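Local coordinates for epidermin leader peptide processing serine protease EpiP (Staphylococcus aureus subsp. aureus, PDB 3QFH), which probably cleaves the leader peptide from the precursor of the lantibiotic epidermin, acting as a subtilisin-like serine endopeptidase, at residues S318-Q321 / K322-S326; E432-V435 / Y436-L439. One frame throughout, in Å; residues are numbered along the deposited sequence.

How the interactions relate
Both contacts are local and lie in series, with neither nesting in nor crossing the other. The chain first reaches interaction 1 at the end of strand 314-319 of the parallel sheet. There, residues 318-321 turn back on 322-326 and close a short loop before strand 338-341. Much later, after helix 425-428, interaction 2 opens the short helix 435-439 near the C terminus. The centres are about 16 Å apart, yet the two meet through Glu432. Its OE2 lies 2.7 Å from Thr319 OG1 and its OE1 2.7 Å from Ser323 OG, both probable hydrogen bonds. This carboxylate ties the C-terminal segment to the loop that follows strand 314-319.

Interaction 1 (S318-Q321 / K322-S326); sequences STDQ and KSNLS
Asp320 and Asn324 lie side by side at a tight turn, their side chains pointing the same way. Asp320 CG sits between the backbone N and the carbonyl carbon (chi1 68°), which brings the carboxylate back over the turn. Asp320 OD1 accepts from Lys322 N and from Asn324 N, each at 2.9 Å. Both bonds are bent, and the two N-H groups reach this one oxygen from opposite faces of the carboxylate plane. The bond from Lys322 N makes an Asx turn. The carboxylate and the Asn324 amide are turned 43° apart. One water bridges them, donating to Asp320 OD2 and accepting from Asn324 ND2. Residues 320-323 form a type I beta turn, in which Ser323 N donates to Asp320 O (3.1 Å). Asp320 N gives a straight bond to Asn324 O (2.7 Å). Farther back, Thr319 and Leu325 form a single beta bridge, and Ser326 N binds Ser318 O (2.8 Å). The two hydroxyls also meet: Ser318 OG donates to Ser326 OG at 2.7 Å, and Ser326 OG is bonded to Gly343 O. The loop leaves strand 314-319 beside strand 338-341, with Thr319 and Asn324 against Tyr428 of helix 425-428 and Gln321 touching Trp103 of helix 103-108.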
loop_
_atom_site.group_PDB
_atom_site.type_symbol
_atom_site.label_atom_id
_atom_site.label_comp_id
_atom_site.label_asym_id
_atom_site.label_seq_id
_atom_site.Cartn_x
_atom_site.Cartn_y
_atom_site.Cartn_z
ATOM N N SER A 318 -2.043 5.445 11.712
ATOM C CA SER A 318 -3.145 6.404 11.578
ATOM C C SER A 318 -3.491 7.133 12.885
ATOM O O SER A 318 -3.517 6.524 13.959
ATOM C CB SER A 318 -4.379 5.655 11.053
ATOM O OG SER A 318 -5.592 6.371 11.254
ATOM N N THR A 319 -3.765 8.438 12.765
ATOM C CA THR A 319 -4.183 9.286 13.875
ATOM C C THR A 319 -5.660 9.734 13.707
ATOM O O THR A 319 -6.208 9.777 12.598
ATOM C CB THR A 319 -3.275 10.558 14.006
ATOM O OG1 THR A 319 -3.267 11.282 12.773
ATOM C CG2 THR A 319 -1.829 10.197 14.363
ATOM N N ASP A 320 -6.300 10.086 14.813
ATOM C CA ASP A 320 -7.670 10.570 14.769
ATOM C C ASP A 320 -7.691 12.100 14.664
ATOM O O ASP A 320 -6.648 12.714 14.412
ATOM C CB ASP A 320 -8.484 10.032 15.963
ATOM C CG ASP A 320 -8.042 10.601 17.298
ATOM O OD1 ASP A 320 -7.228 11.548 17.314
ATOM O OD2 ASP A 320 -8.553 10.121 18.335
ATOM N N GLN A 321 -8.865 12.722 14.820
ATOM C CA GLN A 321 -8.980 14.169 14.674
ATOM C C GLN A 321 -8.329 14.973 15.805
ATOM O O GLN A 321 -8.132 16.174 15.657
ATOM C CB GLN A 321 -10.433 14.629 14.476
ATOM C CG GLN A 321 -11.373 14.505 15.694
ATOM C CD GLN A 321 -11.784 13.098 15.971
ATOM O OE1 GLN A 321 -11.220 12.155 15.404
ATOM N NE2 GLN A 321 -12.776 12.928 16.846
ATOM N N LYS A 322 -8.041 14.336 16.936
ATOM C CA LYS A 322 -7.315 15.007 18.029
ATOM C C LYS A 322 -5.811 14.656 18.003
ATOM O O LYS A 322 -5.105 14.823 18.986
ATOM C CB LYS A 322 -7.948 14.629 19.369
ATOM C CG LYS A 322 -9.351 15.224 19.517
ATOM C CD LYS A 322 -10.056 14.794 20.780
ATOM C CE LYS A 322 -11.153 15.811 21.157
ATOM N NZ LYS A 322 -11.991 16.255 19.988
ATOM N N SER A 323 -5.335 14.179 16.851
ATOM C CA SER A 323 -3.945 13.774 16.659
ATOM C C SER A 323 -3.493 12.603 17.549
ATOM O O SER A 323 -2.306 12.348 17.656
ATOM C CB SER A 323 -3.002 14.978 16.780
ATOM O OG SER A 323 -3.079 15.772 15.602
ATOM N N ASN A 324 -4.443 11.887 18.166
ATOM C CA ASN A 324 -4.119 10.698 18.960
ATOM C C ASN A 324 -4.141 9.476 18.050
ATOM O O ASN A 324 -4.838 9.471 17.042
ATOM C CB ASN A 324 -5.118 10.518 20.105
ATOM C CG ASN A 324 -5.052 11.647 21.125
ATOM O OD1 ASN A 324 -4.042 12.324 21.252
ATOM N ND2 ASN A 324 -6.121 11.823 21.879
ATOM N N LEU A 325 -3.388 8.429 18.386
ATOM C CA LEU A 325 -3.355 7.255 17.528
ATOM C C LEU A 325 -4.753 6.660 17.401
ATOM O O LEU A 325 -5.465 6.525 18.387
ATOM C CB LEU A 325 -2.413 6.189 18.059
ATOM C CG LEU A 325 -2.032 5.094 17.062
ATOM C CD1 LEU A 325 -1.132 5.686 16.009
ATOM C CD2 LEU A 325 -1.321 3.953 17.753
ATOM N N SER A 326 -5.141 6.312 16.177
ATOM C CA SER A 326 -6.425 5.678 15.962
ATOM C C SER A 326 -6.460 4.364 16.739
ATOM O O SER A 326 -5.461 3.637 16.800
ATOM C CB SER A 326 -6.625 5.387 14.492
ATOM O OG SER A 326 -6.588 6.566 13.728
HETATM O O HOH W 1 -8.466 10.812 20.963
HETATM O O HOH W 2 -4.983 14.547 13.505
#

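Interaction 2 (E432-V435 / Y436-L439); sequences ELDV and YKAL
An N-cap starts the short helix 435-439, with Asp434 as the capping residue. Asp434 OD2 accepts from Lys437 N at 3.2 Å. As is usual for an aspartate N-cap, the side chain takes up a first-turn N-H that has no helical carbonyl partner. The bond is nearly straight at hydrogen (166°), but the N-H arrives from well above the carboxylate plane, 70° out of it. Asp434 CG stands anti to its own backbone N (chi1 -173°), and this swings the carboxylate over the open first turn. Asp434 OD1 lies against the aliphatic part of Lys437, 3.4 Å from Lys437 CG. The two side chains cross at a slant. Lys437 NZ stays 4.7 Å from Asp434 OD1, so the charges are near without forming a salt bridge. A negative side chain here would probably interact well with the helix dipole. Regular helical bonding follows: Ala438 N donates to Asp434 O (3.1 Å) and Leu439 N to Val435 O (3.1 Å). On the buried side, Val435 and Leu439 lie alongside each other, with Val435 CG1 and Leu439 CD1 3.9 Å apart. Val435 also packs on Leu395 of helix 382-400 and on Ile108 of helix 103-108, while Ala438 rests on Ile396.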
loop_
_atom_site.group_PDB
_atom_site.type_symbol
_atom_site.label_atom_id
_atom_site.label_comp_id
_atom_site.label_asym_id
_atom_site.label_seq_id
_atom_site.Cartn_x
_atom_site.Cartn_y
_atom_site.Cartn_z
ATOM N N GLU A 432 3.308 12.968 13.729
ATOM C CA GLU A 432 2.249 13.151 12.751
ATOM C C GLU A 432 2.779 13.999 11.594
ATOM O O GLU A 432 3.486 14.980 11.793
ATOM C CB GLU A 432 1.022 13.820 13.388
ATOM C CG GLU A 432 -0.228 13.776 12.510
ATOM C CD GLU A 432 -1.435 14.440 13.157
ATOM O OE1 GLU A 432 -1.305 15.604 13.606
ATOM O OE2 GLU A 432 -2.520 13.802 13.189
ATOM N N LEU A 433 2.436 13.586 10.388
ATOM C CA LEU A 433 2.789 14.284 9.149
ATOM C C LEU A 433 2.424 15.786 9.194
ATOM O O LEU A 433 1.325 16.134 9.621
ATOM C CB LEU A 433 2.009 13.609 8.012
ATOM C CG LEU A 433 2.151 14.141 6.581
ATOM C CD1 LEU A 433 3.594 14.091 6.094
ATOM C CD2 LEU A 433 1.221 13.348 5.653
ATOM N N ASP A 434 3.345 16.659 8.767
ATOM C CA ASP A 434 3.085 18.116 8.680
ATOM C C ASP A 434 3.700 18.610 7.353
ATOM O O ASP A 434 4.908 18.857 7.244
ATOM C CB ASP A 434 3.652 18.879 9.881
ATOM C CG ASP A 434 3.246 20.378 9.897
ATOM O OD1 ASP A 434 3.336 20.992 11.001
ATOM O OD2 ASP A 434 2.836 20.948 8.847
ATOM N N VAL A 435 2.841 18.707 6.349
ATOM C CA VAL A 435 3.245 19.059 4.997
ATOM C C VAL A 435 3.695 20.501 4.914
ATOM O O VAL A 435 4.617 20.833 4.154
ATOM C CB VAL A 435 2.099 18.738 3.994
ATOM C CG1 VAL A 435 2.427 19.215 2.584
ATOM C CG2 VAL A 435 1.801 17.233 4.024
ATOM N N TYR A 436 3.091 21.367 5.719
ATOM C CA TYR A 436 3.509 22.769 5.709
ATOM C C TYR A 436 4.979 22.873 6.122
ATOM O O TYR A 436 5.779 23.566 5.459
ATOM C CB TYR A 436 2.624 23.608 6.605
ATOM C CG TYR A 436 3.013 25.050 6.661
ATOM C CD1 TYR A 436 2.562 25.945 5.697
ATOM C CD2 TYR A 436 3.797 25.535 7.700
ATOM C CE1 TYR A 436 2.904 27.285 5.745
ATOM C CE2 TYR A 436 4.155 26.877 7.758
ATOM C CZ TYR A 436 3.699 27.746 6.779
ATOM O OH TYR A 436 4.038 29.068 6.836
ATOM N N LYS A 437 5.338 22.170 7.192
ATOM C CA LYS A 437 6.733 22.167 7.632
ATOM C C LYS A 437 7.664 21.574 6.569
ATOM O O LYS A 437 8.722 22.124 6.302
ATOM C CB LYS A 437 6.920 21.401 8.944
ATOM C CG LYS A 437 6.438 22.138 10.196
ATOM C CD LYS A 437 6.849 21.381 11.475
ATOM C CE LYS A 437 6.291 22.044 12.731
ATOM N NZ LYS A 437 6.826 23.433 12.971
ATOM N N ALA A 438 7.261 20.450 5.977
ATOM C CA ALA A 438 8.094 19.756 4.972
ATOM C C ALA A 438 8.425 20.648 3.764
ATOM O O ALA A 438 9.517 20.551 3.199
ATOM C CB ALA A 438 7.406 18.478 4.510
ATOM N N LEU A 439 7.497 21.519 3.388
ATOM C CA LEU A 439 7.699 22.413 2.254
ATOM C C LEU A 439 8.398 23.731 2.613
ATOM O O LEU A 439 8.737 24.497 1.740
ATOM C CB LEU A 439 6.355 22.729 1.582
ATOM C CG LEU A 439 5.624 21.504 1.021
ATOM C CD1 LEU A 439 4.268 21.883 0.438
ATOM C CD2 LEU A 439 6.474 20.818 -0.018
#